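Local coordinates for oxalate biosynthetic component 1 (Burkholderia thailandensis, PDB 5IKY), which produces oxalate as a bifunctional enzyme of quorum sensing-dependent oxalogenesis, joining serine hydrolase activity on an alpha/beta-hydrolase fold to an additional lyase activity, at residues A334-L337 / A338-E342; Y326-N330 / A331-D335; L298-G302 / H303-A307; L363-S366 / P367-A371; M264-L267 / L268-P272. One frame throughout, in Å; residues are numbered along the deposited sequence.

Contact 1 (A334-L337 / A338-E342)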
loop_
_atom_site.group_PDB
_atom_site.type_symbol
_atom_site.label_atom_id
_atom_site.label_comp_id
_atom_site.label_asym_id
_atom_site.label_seq_id
_atom_site.Cartn_x
_atom_site.Cartn_y
_atom_site.Cartn_z
ATOM N N ALA A 334 20.862 -21.623 -21.181
ATOM C CA ALA A 334 19.808 -22.452 -21.751
ATOM C C ALA A 334 19.076 -23.209 -20.648
ATOM O O ALA A 334 17.860 -23.385 -20.706
ATOM C CB ALA A 334 20.381 -23.422 -22.779
ATOM N N ASP A 335 19.821 -23.656 -19.642
ATOM C CA ASP A 335 19.220 -24.311 -18.485
ATOM C C ASP A 335 18.381 -23.321 -17.686
ATOM O O ASP A 335 17.330 -23.676 -17.151
ATOM C CB ASP A 335 20.291 -24.933 -17.591
ATOM C CG ASP A 335 20.913 -26.170 -18.203
ATOM O OD1 ASP A 335 20.241 -26.833 -19.024
ATOM O OD2 ASP A 335 22.071 -26.485 -17.853
ATOM N N GLN A 336 18.858 -22.081 -17.608
ATOM C CA GLN A 336 18.115 -21.007 -16.959
ATOM C C GLN A 336 16.767 -20.801 -17.646
ATOM O O GLN A 336 15.718 -20.918 -17.013
ATOM C CB GLN A 336 18.918 -19.703 -16.970
ATOM C CG GLN A 336 20.204 -19.735 -16.152
ATOM C CD GLN A 336 19.951 -19.770 -14.657
ATOM O OE1 GLN A 336 19.823 -20.841 -14.066
ATOM N NE2 GLN A 336 19.885 -18.596 -14.036
ATOM N N LEU A 337 16.804 -20.511 -18.943
ATOM C CA LEU A 337 15.586 -20.254 -19.705
ATOM C C LEU A 337 14.613 -21.426 -19.645
ATOM O O LEU A 337 13.400 -21.227 -19.578
ATOM C CB LEU A 337 15.918 -19.930 -21.163
ATOM C CG LEU A 337 16.562 -18.562 -21.402
ATOM C CD1 LEU A 337 16.705 -18.287 -22.889
ATOM C CD2 LEU A 337 15.763 -17.461 -20.726
ATOM N N ALA A 338 15.142 -22.644 -19.660
ATOM C CA ALA A 338 14.293 -23.826 -19.580
ATOM C C ALA A 338 13.586 -23.859 -18.233
ATOM O O ALA A 338 12.393 -24.152 -18.151
ATOM C CB ALA A 338 15.104 -25.087 -19.789
ATOM N N HIS A 339 14.335 -23.536 -17.184
ATOM C CA HIS A 339 13.801 -23.503 -15.830
ATOM C C HIS A 339 12.814 -22.349 -15.628
ATOM O O HIS A 339 11.764 -22.535 -15.011
ATOM C CB HIS A 339 14.938 -23.399 -14.814
ATOM C CG HIS A 339 14.470 -23.361 -13.396
ATOM N ND1 HIS A 339 14.068 -24.490 -12.716
ATOM C CD2 HIS A 339 14.327 -22.330 -12.531
ATOM C CE1 HIS A 339 13.701 -24.157 -11.492
ATOM N NE2 HIS A 339 13.849 -22.851 -11.354
ATOM N N PHE A 340 13.154 -21.168 -16.146
ATOM C CA PHE A 340 12.258 -20.008 -16.094
ATOM C C PHE A 340 10.874 -20.362 -16.639
ATOM O O PHE A 340 9.849 -19.938 -16.105
ATOM C CB PHE A 340 12.810 -18.826 -16.903
ATOM C CG PHE A 340 13.984 -18.119 -16.271
ATOM C CD1 PHE A 340 14.749 -18.718 -15.291
ATOM C CD2 PHE A 340 14.319 -16.834 -16.676
ATOM C CE1 PHE A 340 15.832 -18.062 -14.741
ATOM C CE2 PHE A 340 15.395 -16.169 -16.119
ATOM C CZ PHE A 340 16.152 -16.783 -15.149
ATOM N N ALA A 341 10.862 -21.146 -17.711
ATOM C CA ALA A 341 9.629 -21.486 -18.411
ATOM C C ALA A 341 8.755 -22.443 -17.605
ATOM O O ALA A 341 7.533 -22.309 -17.589
ATOM C CB ALA A 341 9.951 -22.088 -19.774
ATOM N N GLU A 342 9.382 -23.406 -16.937
ATOM C CA GLU A 342 8.645 -24.392 -16.155
ATOM C C GLU A 342 8.023 -23.770 -14.909
ATOM O O GLU A 342 7.046 -24.285 -14.369
ATOM C CB GLU A 342 9.561 -25.554 -15.759
#

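Contact 2 (Y326-N330 / A331-D335)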
loop_
_atom_site.group_PDB
_atom_site.type_symbol
_atom_site.label_atom_id
_atom_site.label_comp_id
_atom_site.label_asym_id
_atom_site.label_seq_id
_atom_site.Cartn_x
_atom_site.Cartn_y
_atom_site.Cartn_z
ATOM N N TYR A 326 31.055 -11.886 -13.449
ATOM C CA TYR A 326 30.694 -13.293 -13.555
ATOM C C TYR A 326 30.451 -13.665 -15.011
ATOM O O TYR A 326 30.131 -12.810 -15.837
ATOM C CB TYR A 326 29.457 -13.599 -12.702
ATOM C CG TYR A 326 28.301 -12.642 -12.916
ATOM C CD1 TYR A 326 28.268 -11.405 -12.279
ATOM C CD2 TYR A 326 27.236 -12.978 -13.743
ATOM C CE1 TYR A 326 27.216 -10.529 -12.470
ATOM C CE2 TYR A 326 26.176 -12.106 -13.936
ATOM C CZ TYR A 326 26.174 -10.884 -13.297
ATOM O OH TYR A 326 25.127 -10.011 -13.483
ATOM N N ASP A 327 30.615 -14.944 -15.322
ATOM C CA ASP A 327 30.422 -15.421 -16.681
ATOM C C ASP A 327 29.027 -16.023 -16.836
ATOM O O ASP A 327 28.413 -16.450 -15.859
ATOM C CB ASP A 327 31.495 -16.450 -17.046
ATOM C CG ASP A 327 31.476 -16.813 -18.519
ATOM O OD1 ASP A 327 31.241 -15.908 -19.347
ATOM O OD2 ASP A 327 31.699 -17.998 -18.847
ATOM N N ASN A 328 28.524 -16.037 -18.064
ATOM C CA ASN A 328 27.238 -16.657 -18.354
ATOM C C ASN A 328 27.324 -17.559 -19.584
ATOM O O ASN A 328 26.913 -17.164 -20.675
ATOM C CB ASN A 328 26.153 -15.590 -18.556
ATOM C CG ASN A 328 25.997 -14.671 -17.349
ATOM O OD1 ASN A 328 25.347 -15.022 -16.365
ATOM N ND2 ASN A 328 26.588 -13.485 -17.427
ATOM N N PRO A 329 27.870 -18.773 -19.411
ATOM C CA PRO A 329 28.007 -19.735 -20.509
ATOM C C PRO A 329 26.661 -20.091 -21.136
ATOM O O PRO A 329 25.629 -20.016 -20.467
ATOM C CB PRO A 329 28.639 -20.957 -19.833
ATOM C CG PRO A 329 29.325 -20.405 -18.630
ATOM C CD PRO A 329 28.446 -19.288 -18.157
ATOM N N ASN A 330 26.686 -20.484 -22.405
ATOM C CA ASN A 330 25.470 -20.697 -23.179
ATOM C C ASN A 330 24.601 -21.853 -22.682
ATOM O O ASN A 330 23.379 -21.722 -22.608
ATOM C CB ASN A 330 25.830 -20.911 -24.651
ATOM C CG ASN A 330 26.425 -19.668 -25.289
ATOM O OD1 ASN A 330 25.980 -18.550 -25.026
ATOM N ND2 ASN A 330 27.438 -19.857 -26.128
ATOM N N ALA A 331 25.224 -22.982 -22.351
ATOM C CA ALA A 331 24.476 -24.130 -21.841
ATOM C C ALA A 331 23.807 -23.794 -20.516
ATOM O O ALA A 331 22.690 -24.233 -20.244
ATOM C CB ALA A 331 25.382 -25.332 -21.676
ATOM N N PHE A 332 24.507 -23.022 -19.692
ATOM C CA PHE A 332 23.963 -22.570 -18.421
ATOM C C PHE A 332 22.730 -21.709 -18.647
ATOM O O PHE A 332 21.678 -21.944 -18.052
ATOM C CB PHE A 332 25.013 -21.790 -17.628
ATOM C CG PHE A 332 24.434 -20.954 -16.527
ATOM C CD1 PHE A 332 23.941 -21.546 -15.377
ATOM C CD2 PHE A 332 24.382 -19.574 -16.641
ATOM C CE1 PHE A 332 23.402 -20.780 -14.365
ATOM C CE2 PHE A 332 23.847 -18.800 -15.630
ATOM C CZ PHE A 332 23.358 -19.402 -14.490
ATOM N N LEU A 333 22.872 -20.711 -19.515
ATOM C CA LEU A 333 21.773 -19.813 -19.848
ATOM C C LEU A 333 20.582 -20.562 -20.432
ATOM O O LEU A 333 19.432 -20.187 -20.202
ATOM C CB LEU A 333 22.246 -18.740 -20.825
ATOM C CG LEU A 333 23.225 -17.737 -20.219
ATOM C CD1 LEU A 333 23.697 -16.753 -21.269
ATOM C CD2 LEU A 333 22.565 -17.009 -19.057
ATOM N N ALA A 334 20.862 -21.623 -21.181
ATOM C CA ALA A 334 19.808 -22.452 -21.751
ATOM C C ALA A 334 19.076 -23.209 -20.648
ATOM O O ALA A 334 17.860 -23.385 -20.706
ATOM C CB ALA A 334 20.381 -23.422 -22.779
ATOM N N ASP A 335 19.821 -23.656 -19.642
ATOM C CA ASP A 335 19.220 -24.311 -18.485
ATOM C C ASP A 335 18.381 -23.321 -17.686
ATOM O O ASP A 335 17.330 -23.676 -17.151
ATOM C CB ASP A 335 20.291 -24.933 -17.591
ATOM C CG ASP A 335 20.913 -26.170 -18.203
ATOM O OD1 ASP A 335 20.241 -26.833 -19.024
ATOM O OD2 ASP A 335 22.071 -26.485 -17.853
#

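Contact 3 (L298-G302 / H303-A307)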
loop_
_atom_site.group_PDB
_atom_site.type_symbol
_atom_site.label_atom_id
_atom_site.label_comp_id
_atom_site.label_asym_id
_atom_site.label_seq_id
_atom_site.Cartn_x
_atom_site.Cartn_y
_atom_site.Cartn_z
ATOM N N LEU A 298 14.327 -19.577 -7.614
ATOM C CA LEU A 298 13.231 -19.371 -8.550
ATOM C C LEU A 298 12.259 -20.543 -8.490
ATOM O O LEU A 298 12.342 -21.485 -9.277
ATOM C CB LEU A 298 13.768 -19.181 -9.965
ATOM C CG LEU A 298 14.815 -18.071 -10.060
ATOM C CD1 LEU A 298 15.397 -18.012 -11.453
ATOM C CD2 LEU A 298 14.230 -16.724 -9.668
ATOM N N LYS A 299 11.347 -20.475 -7.529
ATOM C CA LYS A 299 10.381 -21.537 -7.295
ATOM C C LYS A 299 9.050 -20.948 -6.854
ATOM O O LYS A 299 8.886 -19.730 -6.801
ATOM C CB LYS A 299 10.901 -22.508 -6.234
ATOM C CG LYS A 299 11.209 -21.838 -4.908
ATOM C CD LYS A 299 11.610 -22.841 -3.846
ATOM C CE LYS A 299 11.784 -22.155 -2.498
ATOM N NZ LYS A 299 12.092 -23.121 -1.411
ATOM N N ARG A 300 8.099 -21.816 -6.535
ATOM C CA ARG A 300 6.802 -21.368 -6.046
ATOM C C ARG A 300 6.847 -21.171 -4.533
ATOM O O ARG A 300 7.318 -22.043 -3.801
ATOM C CB ARG A 300 5.715 -22.367 -6.441
ATOM C CG ARG A 300 5.471 -22.422 -7.943
ATOM C CD ARG A 300 4.613 -23.611 -8.348
ATOM N NE ARG A 300 4.207 -23.523 -9.748
ATOM C CZ ARG A 300 4.945 -23.945 -10.771
ATOM N NH1 ARG A 300 6.135 -24.488 -10.553
ATOM N NH2 ARG A 300 4.495 -23.822 -12.013
ATOM N N TYR A 301 6.367 -20.015 -4.074
ATOM C CA TYR A 301 6.403 -19.668 -2.652
ATOM C C TYR A 301 5.012 -19.549 -2.037
ATOM O O TYR A 301 4.051 -19.182 -2.713
ATOM C CB TYR A 301 7.151 -18.349 -2.438
ATOM C CG TYR A 301 8.636 -18.403 -2.729
ATOM C CD1 TYR A 301 9.543 -18.774 -1.745
ATOM C CD2 TYR A 301 9.130 -18.061 -3.983
ATOM C CE1 TYR A 301 10.900 -18.816 -2.003
ATOM C CE2 TYR A 301 10.486 -18.098 -4.253
ATOM C CZ TYR A 301 11.366 -18.476 -3.259
ATOM O OH TYR A 301 12.716 -18.514 -3.526
ATOM N N GLY A 302 4.921 -19.849 -0.745
ATOM C CA GLY A 302 3.700 -19.647 0.013
ATOM C C GLY A 302 2.580 -20.618 -0.309
ATOM O O GLY A 302 2.733 -21.515 -1.140
ATOM N N HIS A 303 1.444 -20.434 0.359
ATOM C CA HIS A 303 0.277 -21.283 0.147
ATOM C C HIS A 303 -0.327 -21.058 -1.233
ATOM O O HIS A 303 -0.908 -21.968 -1.821
ATOM C CB HIS A 303 -0.780 -21.027 1.225
ATOM C CG HIS A 303 -0.342 -21.406 2.605
ATOM N ND1 HIS A 303 -0.024 -22.700 2.956
ATOM C CD2 HIS A 303 -0.178 -20.662 3.725
ATOM C CE1 HIS A 303 0.323 -22.737 4.230
ATOM N NE2 HIS A 303 0.238 -21.513 4.720
ATOM N N ALA A 304 -0.183 -19.841 -1.746
ATOM C CA ALA A 304 -0.714 -19.499 -3.060
ATOM C C ALA A 304 0.137 -20.102 -4.174
ATOM O O ALA A 304 -0.257 -20.082 -5.341
ATOM C CB ALA A 304 -0.803 -17.990 -3.219
ATOM N N GLN A 305 1.302 -20.633 -3.799
ATOM C CA GLN A 305 2.222 -21.275 -4.737
ATOM C C GLN A 305 2.587 -20.366 -5.909
ATOM O O GLN A 305 2.529 -20.775 -7.067
ATOM C CB GLN A 305 1.622 -22.586 -5.252
ATOM C CG GLN A 305 1.640 -23.716 -4.234
ATOM C CD GLN A 305 3.042 -24.240 -3.970
ATOM O OE1 GLN A 305 3.736 -23.768 -3.067
ATOM N NE2 GLN A 305 3.466 -25.220 -4.761
ATOM N N LEU A 306 2.960 -19.129 -5.601
ATOM C CA LEU A 306 3.327 -18.169 -6.632
ATOM C C LEU A 306 4.839 -18.068 -6.775
ATOM O O LEU A 306 5.580 -18.158 -5.795
ATOM C CB LEU A 306 2.732 -16.794 -6.320
ATOM C CG LEU A 306 1.204 -16.738 -6.261
ATOM C CD1 LEU A 306 0.722 -15.329 -5.957
ATOM C CD2 LEU A 306 0.615 -17.238 -7.566
ATOM N N ALA A 307 5.287 -17.886 -8.011
ATOM C CA ALA A 307 6.704 -17.759 -8.315
ATOM C C ALA A 307 7.070 -16.291 -8.462
ATOM O O ALA A 307 6.186 -15.448 -8.619
ATOM C CB ALA A 307 7.040 -18.526 -9.586
#

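Contact 4 (L363-S366 / P367-A371)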
loop_
_atom_site.group_PDB
_atom_site.type_symbol
_atom_site.label_atom_id
_atom_site.label_comp_id
_atom_site.label_asym_id
_atom_site.label_seq_id
_atom_site.Cartn_x
_atom_site.Cartn_y
_atom_site.Cartn_z
ATOM N N LEU A 363 21.844 -14.132 -31.552
ATOM C CA LEU A 363 21.756 -15.530 -31.163
ATOM C C LEU A 363 20.637 -15.815 -30.164
ATOM O O LEU A 363 20.030 -16.888 -30.192
ATOM C CB LEU A 363 23.090 -15.976 -30.581
ATOM C CG LEU A 363 23.434 -17.451 -30.730
ATOM C CD1 LEU A 363 23.237 -17.922 -32.163
ATOM C CD2 LEU A 363 24.868 -17.616 -30.321
ATOM N N TYR A 364 20.370 -14.859 -29.281
ATOM C CA TYR A 364 19.359 -15.042 -28.245
ATOM C C TYR A 364 18.031 -14.383 -28.594
ATOM O O TYR A 364 17.087 -14.436 -27.807
ATOM C CB TYR A 364 19.865 -14.499 -26.905
ATOM C CG TYR A 364 20.769 -15.460 -26.175
ATOM C CD1 TYR A 364 20.242 -16.453 -25.355
ATOM C CD2 TYR A 364 22.149 -15.387 -26.314
ATOM C CE1 TYR A 364 21.069 -17.342 -24.690
ATOM C CE2 TYR A 364 22.981 -16.264 -25.649
ATOM C CZ TYR A 364 22.437 -17.242 -24.842
ATOM O OH TYR A 364 23.265 -18.123 -24.186
ATOM N N GLN A 365 17.956 -13.771 -29.773
ATOM C CA GLN A 365 16.754 -13.049 -30.178
ATOM C C GLN A 365 15.528 -13.948 -30.124
ATOM O O GLN A 365 14.521 -13.604 -29.506
ATOM C CB GLN A 365 16.926 -12.467 -31.580
ATOM C CG GLN A 365 15.974 -11.325 -31.901
ATOM C CD GLN A 365 14.585 -11.803 -32.292
ATOM O OE1 GLN A 365 14.408 -12.936 -32.743
ATOM N NE2 GLN A 365 13.591 -10.943 -32.108
ATOM N N SER A 366 15.623 -15.109 -30.760
ATOM C CA SER A 366 14.510 -16.050 -30.785
ATOM C C SER A 366 14.243 -16.709 -29.414
ATOM O O SER A 366 13.095 -16.745 -28.978
ATOM C CB SER A 366 14.743 -17.116 -31.867
ATOM O OG SER A 366 13.805 -18.167 -31.756
ATOM N N PRO A 367 15.285 -17.231 -28.731
ATOM C CA PRO A 367 15.001 -17.814 -27.409
ATOM C C PRO A 367 14.391 -16.835 -26.400
ATOM O O PRO A 367 13.623 -17.258 -25.534
ATOM C CB PRO A 367 16.382 -18.274 -26.928
ATOM C CG PRO A 367 17.129 -18.554 -28.179
ATOM C CD PRO A 367 16.678 -17.494 -29.143
ATOM N N LEU A 368 14.725 -15.553 -26.512
ATOM C CA LEU A 368 14.210 -14.548 -25.583
ATOM C C LEU A 368 12.755 -14.194 -25.870
ATOM O O LEU A 368 11.974 -13.964 -24.948
ATOM C CB LEU A 368 15.073 -13.288 -25.624
ATOM C CG LEU A 368 16.421 -13.422 -24.916
ATOM C CD1 LEU A 368 17.226 -12.139 -25.033
ATOM C CD2 LEU A 368 16.202 -13.801 -23.458
ATOM N N VAL A 369 12.396 -14.142 -27.150
ATOM C CA VAL A 369 11.005 -13.924 -27.531
ATOM C C VAL A 369 10.162 -15.091 -27.030
ATOM O O VAL A 369 9.105 -14.895 -26.425
ATOM C CB VAL A 369 10.845 -13.773 -29.055
ATOM C CG1 VAL A 369 9.389 -13.907 -29.460
ATOM C CG2 VAL A 369 11.412 -12.439 -29.518
ATOM N N LYS A 370 10.659 -16.304 -27.259
ATOM C CA LYS A 370 9.998 -17.524 -26.800
ATOM C C LYS A 370 9.833 -17.540 -25.280
ATOM O O LYS A 370 8.931 -18.191 -24.753
ATOM C CB LYS A 370 10.784 -18.757 -27.258
ATOM C CG LYS A 370 10.128 -20.085 -26.915
ATOM C CD LYS A 370 11.063 -21.254 -27.188
ATOM C CE LYS A 370 10.449 -22.570 -26.733
ATOM N NZ LYS A 370 11.390 -23.713 -26.885
ATOM N N ALA A 371 10.701 -16.815 -24.582
ATOM C CA ALA A 371 10.660 -16.766 -23.124
ATOM C C ALA A 371 9.511 -15.895 -22.615
ATOM O O ALA A 371 9.253 -15.842 -21.412
ATOM C CB ALA A 371 11.989 -16.258 -22.572
#

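Contact 5 (M264-L267 / L268-P272)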
loop_
_atom_site.group_PDB
_atom_site.type_symbol
_atom_site.label_atom_id
_atom_site.label_comp_id
_atom_site.label_asym_id
_atom_site.label_seq_id
_atom_site.Cartn_x
_atom_site.Cartn_y
_atom_site.Cartn_z
ATOM N N MET A 264 9.907 -13.933 0.420
ATOM C CA MET A 264 8.890 -14.074 -0.620
ATOM C C MET A 264 7.466 -14.298 -0.094
ATOM O O MET A 264 6.549 -13.593 -0.518
ATOM C CB MET A 264 9.280 -15.200 -1.586
ATOM C CG MET A 264 10.549 -14.906 -2.368
ATOM S SD MET A 264 10.339 -13.485 -3.451
ATOM C CE MET A 264 9.156 -14.152 -4.615
ATOM N N PRO A 265 7.262 -15.266 0.824
ATOM C CA PRO A 265 5.885 -15.424 1.309
ATOM C C PRO A 265 5.358 -14.182 2.025
ATOM O O PRO A 265 4.172 -13.871 1.914
ATOM C CB PRO A 265 5.985 -16.605 2.281
ATOM C CG PRO A 265 7.196 -17.348 1.852
ATOM C CD PRO A 265 8.155 -16.287 1.404
ATOM N N THR A 266 6.233 -13.482 2.740
ATOM C CA THR A 266 5.847 -12.259 3.439
ATOM C C THR A 266 5.387 -11.183 2.459
ATOM O O THR A 266 4.342 -10.562 2.651
ATOM C CB THR A 266 7.007 -11.708 4.287
ATOM O OG1 THR A 266 7.365 -12.670 5.285
ATOM C CG2 THR A 266 6.607 -10.406 4.966
ATOM N N LEU A 267 6.168 -10.974 1.402
ATOM C CA LEU A 267 5.825 -9.984 0.387
ATOM C C LEU A 267 4.560 -10.368 -0.377
ATOM O O LEU A 267 3.749 -9.506 -0.706
ATOM C CB LEU A 267 6.990 -9.789 -0.584
ATOM C CG LEU A 267 8.139 -8.930 -0.052
ATOM C CD1 LEU A 267 9.253 -8.798 -1.082
ATOM C CD2 LEU A 267 7.622 -7.560 0.360
ATOM N N LEU A 268 4.391 -11.657 -0.658
ATOM C CA LEU A 268 3.181 -12.137 -1.321
ATOM C C LEU A 268 1.937 -11.864 -0.473
ATOM O O LEU A 268 0.855 -11.618 -1.006
ATOM C CB LEU A 268 3.288 -13.632 -1.622
ATOM C CG LEU A 268 4.266 -14.080 -2.709
ATOM C CD1 LEU A 268 4.337 -15.593 -2.737
ATOM C CD2 LEU A 268 3.865 -13.540 -4.072
ATOM N N ASP A 269 2.100 -11.911 0.848
ATOM C CA ASP A 269 1.004 -11.646 1.780
ATOM C C ASP A 269 0.720 -10.155 1.941
ATOM O O ASP A 269 -0.434 -9.726 1.903
ATOM C CB ASP A 269 1.308 -12.249 3.153
ATOM C CG ASP A 269 0.812 -13.675 3.294
ATOM O OD1 ASP A 269 -0.199 -14.023 2.649
ATOM O OD2 ASP A 269 1.424 -14.442 4.068
ATOM N N LEU A 270 1.777 -9.372 2.131
ATOM C CA LEU A 270 1.644 -7.950 2.429
ATOM C C LEU A 270 1.561 -7.087 1.171
ATOM O O LEU A 270 0.965 -6.009 1.188
ATOM C CB LEU A 270 2.817 -7.488 3.297
ATOM C CG LEU A 270 2.907 -8.076 4.708
ATOM C CD1 LEU A 270 4.198 -7.649 5.386
ATOM C CD2 LEU A 270 1.716 -7.637 5.532
ATOM N N GLU A 271 2.172 -7.558 0.087
ATOM C CA GLU A 271 2.207 -6.806 -1.166
ATOM C C GLU A 271 1.889 -7.702 -2.366
ATOM O O GLU A 271 2.758 -7.949 -3.199
ATOM C CB GLU A 271 3.580 -6.153 -1.353
ATOM C CG GLU A 271 4.048 -5.304 -0.174
ATOM C CD GLU A 271 3.345 -3.960 -0.097
ATOM O OE1 GLU A 271 2.728 -3.545 -1.101
ATOM O OE2 GLU A 271 3.408 -3.319 0.972
ATOM N N PRO A 272 0.634 -8.173 -2.463
ATOM C CA PRO A 272 0.219 -9.194 -3.437
ATOM C C PRO A 272 0.428 -8.809 -4.903
ATOM O O PRO A 272 0.667 -9.690 -5.731
ATOM C CB PRO A 272 -1.281 -9.366 -3.152
ATOM C CG PRO A 272 -1.485 -8.828 -1.780
ATOM C CD PRO A 272 -0.496 -7.718 -1.633
#

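Contact 1 (A334-L337 / A338-E342)
Ala338 N reaches back one helical turn to Ala334 O at 3.0 Å, the first of four consecutive i to i+4 bonds in helix 330-343. His339 follows with the same bond to Asp335 O. Its CG lies anti to the backbone N (chi1 -180°), which swings the imidazole off the preceding turn, and NE2 is hydrogen-bonded to Leu298 O in the loop after helix 293-296. Phe340 makes the straightest of the four bonds, its N meeting Gln336 O at 2.7 Å with 168° at the hydrogen. The ring leans back over that turn: Phe340 CE1 comes 4.1 Å from both CB and NE2 of Gln336, with the amide and ring planes 61° apart. Phe340 CD2 meets Leu337 CD2 at 4.3 Å. Ala341 N closes the series on Leu337 O, longer at 3.2 Å.

The Gln336 amide is occupied at both ends, OE1 by Arg295 NH1 and NE2, weakly, by Arg294 O, so its rotation is probably fixed beside the phenyl ring. The contact therefore splits by chemistry: Phe340 and Leu337 pack on strand 310-313 of the barrel-like parallel sheet, while Gln336 and His339 bond polar groups of helix 293-296 and its following loop.

Contact 2 (Y326-N330 / A331-D335)
Pro329, at the N-cap position of helix 330-343, accepts a bond from Leu333 N on its main-chain O at 3.0 Å, nearly straight at 167° and in the carbonyl plane. Ala334 N repeats the pattern one residue on, at 2.9 Å from Asn330 O. Both asparagine side chains have polar partners outside the turn: Asn328 ND2 is bonded to Gly316 O and OD1 to Arg294 NH2, while Asn330 OD1 is bonded to Tyr364 OH. With both ends taken, the Asn328 amide probably has little freedom to turn. Its OD1 sits near the plane of the Phe332 ring, 4.1 Å from Phe332 CE2 at the edge, with amide and ring planes 27° apart.

Packing continues round the turn. Leu333 folds back over residue 328 and places CD1 3.8 Å from Asn328 CB and 3.3 Å from Asn328 O. Phe332 differs, its CG lying anti to the backbone N (chi1 163°), and its ring leads off toward Arg294 and Arg295; at its base, Phe332 CB makes an apolar contact with Pro329 CD at 4.3 Å. The turn thus joins strand 325-326 to helix 330-343, with helix 293-296 against Phe332 and the loop residue Tyr364 against Leu333.

Contact 3 (L298-G302 / H303-A307)
The Tyr301 ring stands with Leu306 O at its edge, near the ring plane and 4.0 Å from CD2, while Lys299 CG lies over one face, 3.7 Å above the plane and offset toward the rim. The Arg300 guanidinium is carried past Gln305 on a chain extended from CG to NE, and it is the aliphatic part that touches, Arg300 CG coming 3.5 Å from Gln305 O.

The chain doubles back in a hairpin-like turn with a single bridge. Tyr301 and Leu306 form an antiparallel hydrogen-bonded pair: Tyr301 N gives a bond of 2.7 Å to Leu306 O, and Leu306 N returns one of 3.1 Å to Tyr301 O. A type I turn closes the end, Gln305 N bonding Gly302 O at 3.1 Å from above the carbonyl plane, not on a lone pair. Gln305 has left-handed backbone angles (54°/48°), and with Leu306 it faces Tyr301 in a G1 beta bulge.

Lys299 NZ forms a salt bridge with Asp261, and His303 at the turn stacks on Phe603. In sequence the turn falls between helix 293-296 and strand 310-313; Tyr301 rests on helix 257-270, while Leu298 and Ala307 touch helix 330-343.

Contact 4 (L363-S366 / P367-A371)
Pro367 stands in the first turn of the short helix 365-370, one of the helices that flank the parallel barrel-like sheet, with its CD against Tyr364 O at 3.4 Å. Its ring nitrogen has no hydrogen to give, and none is required by the turn before. The bonds begin at the next residue: Leu368 N reaches Tyr364 O at 2.9 Å, Val369 N takes Gln365 O at 3.2 Å, and Lys370 N takes Ser366 O at 3.0 Å, the straightest of the three with 171° at the hydrogen.

The side chains pair along the helix four residues apart. Leu368 leans back over Tyr364, CG anti to its own carbonyl carbon (chi1 -75°), so that Leu368 CD1 comes 4.0 Å from Tyr364 CB. The phenol reaches helix 330-343, where Asn330 is the partner of its OH, while Leu368 continues inward to Ile349 on strand 346-351. On another flank Gln365 and Val369 lie side by side and point the same way, both touching Phe443. The glutamine chain bends at chi2 (-80°), and its amide nitrogen, hydrogen-bonded to Asn442 O, runs beside the valine, with Gln365 NE2 3.7 Å from Val369 CG2.

Contact 5 (M264-L267 / L268-P272)
From Met264 to Leu267 the carbonyls take Leu268 N, Asp269 N, Leu270 N and Glu271 N in turn, four successive i to i+4 bonds in the last two turns of helix 257-270, which is kinked at Pro265 because that nitrogen has no hydrogen for the turn before.

The leucines spread round the helix. Leu268 folds back so that its CG, anti to the carbonyl carbon (chi1 -70°), sits 3.2 Å from Met264 O. Leu267 and Met264 face strand 275-278, both touching Leu276. Glu271, the first residue to leave helical geometry, keeps its CG 4.3 Å from Leu267 CD2, and its bent chain delivers OE2 to a salt bridge with Arg214 of helix 206-218. The loop at Ser699 comes in against the last helical residues, with backbone hydrogen bonding to Asp269.

Thr266 divides its two branches: OG1 is hydrogen-bonded to Arg262 O one turn earlier, leaving the methyl to face forward. There it runs alongside Leu270, pointing the same way, with Thr266 CG2 3.7 Å from Leu270 CD1.

How the contacts relate
From the N terminus the order is contact 5, contact 3, contact 2, contact 1 and contact 4. Each is local and closes only its own turn, so none nests or crosses; contacts 2 and 1 merely overlap, sharing Ala334 and Asp335 on helix 330-343. Contact 5 ends helix 257-270, and the hairpin-like turn of contact 3 packs on it through Tyr301 CG and Met264 CB, 3.5 Å apart. Contact 3 then meets contact 1 through Leu298 and Phe340. Contact 4 lies beside helix 330-343, touching contact 1 at Leu337 and Pro367 and also reaching contact 2. Together they link successive elements around the parallel sheet, within the beta-keto acid cleavage enzyme region.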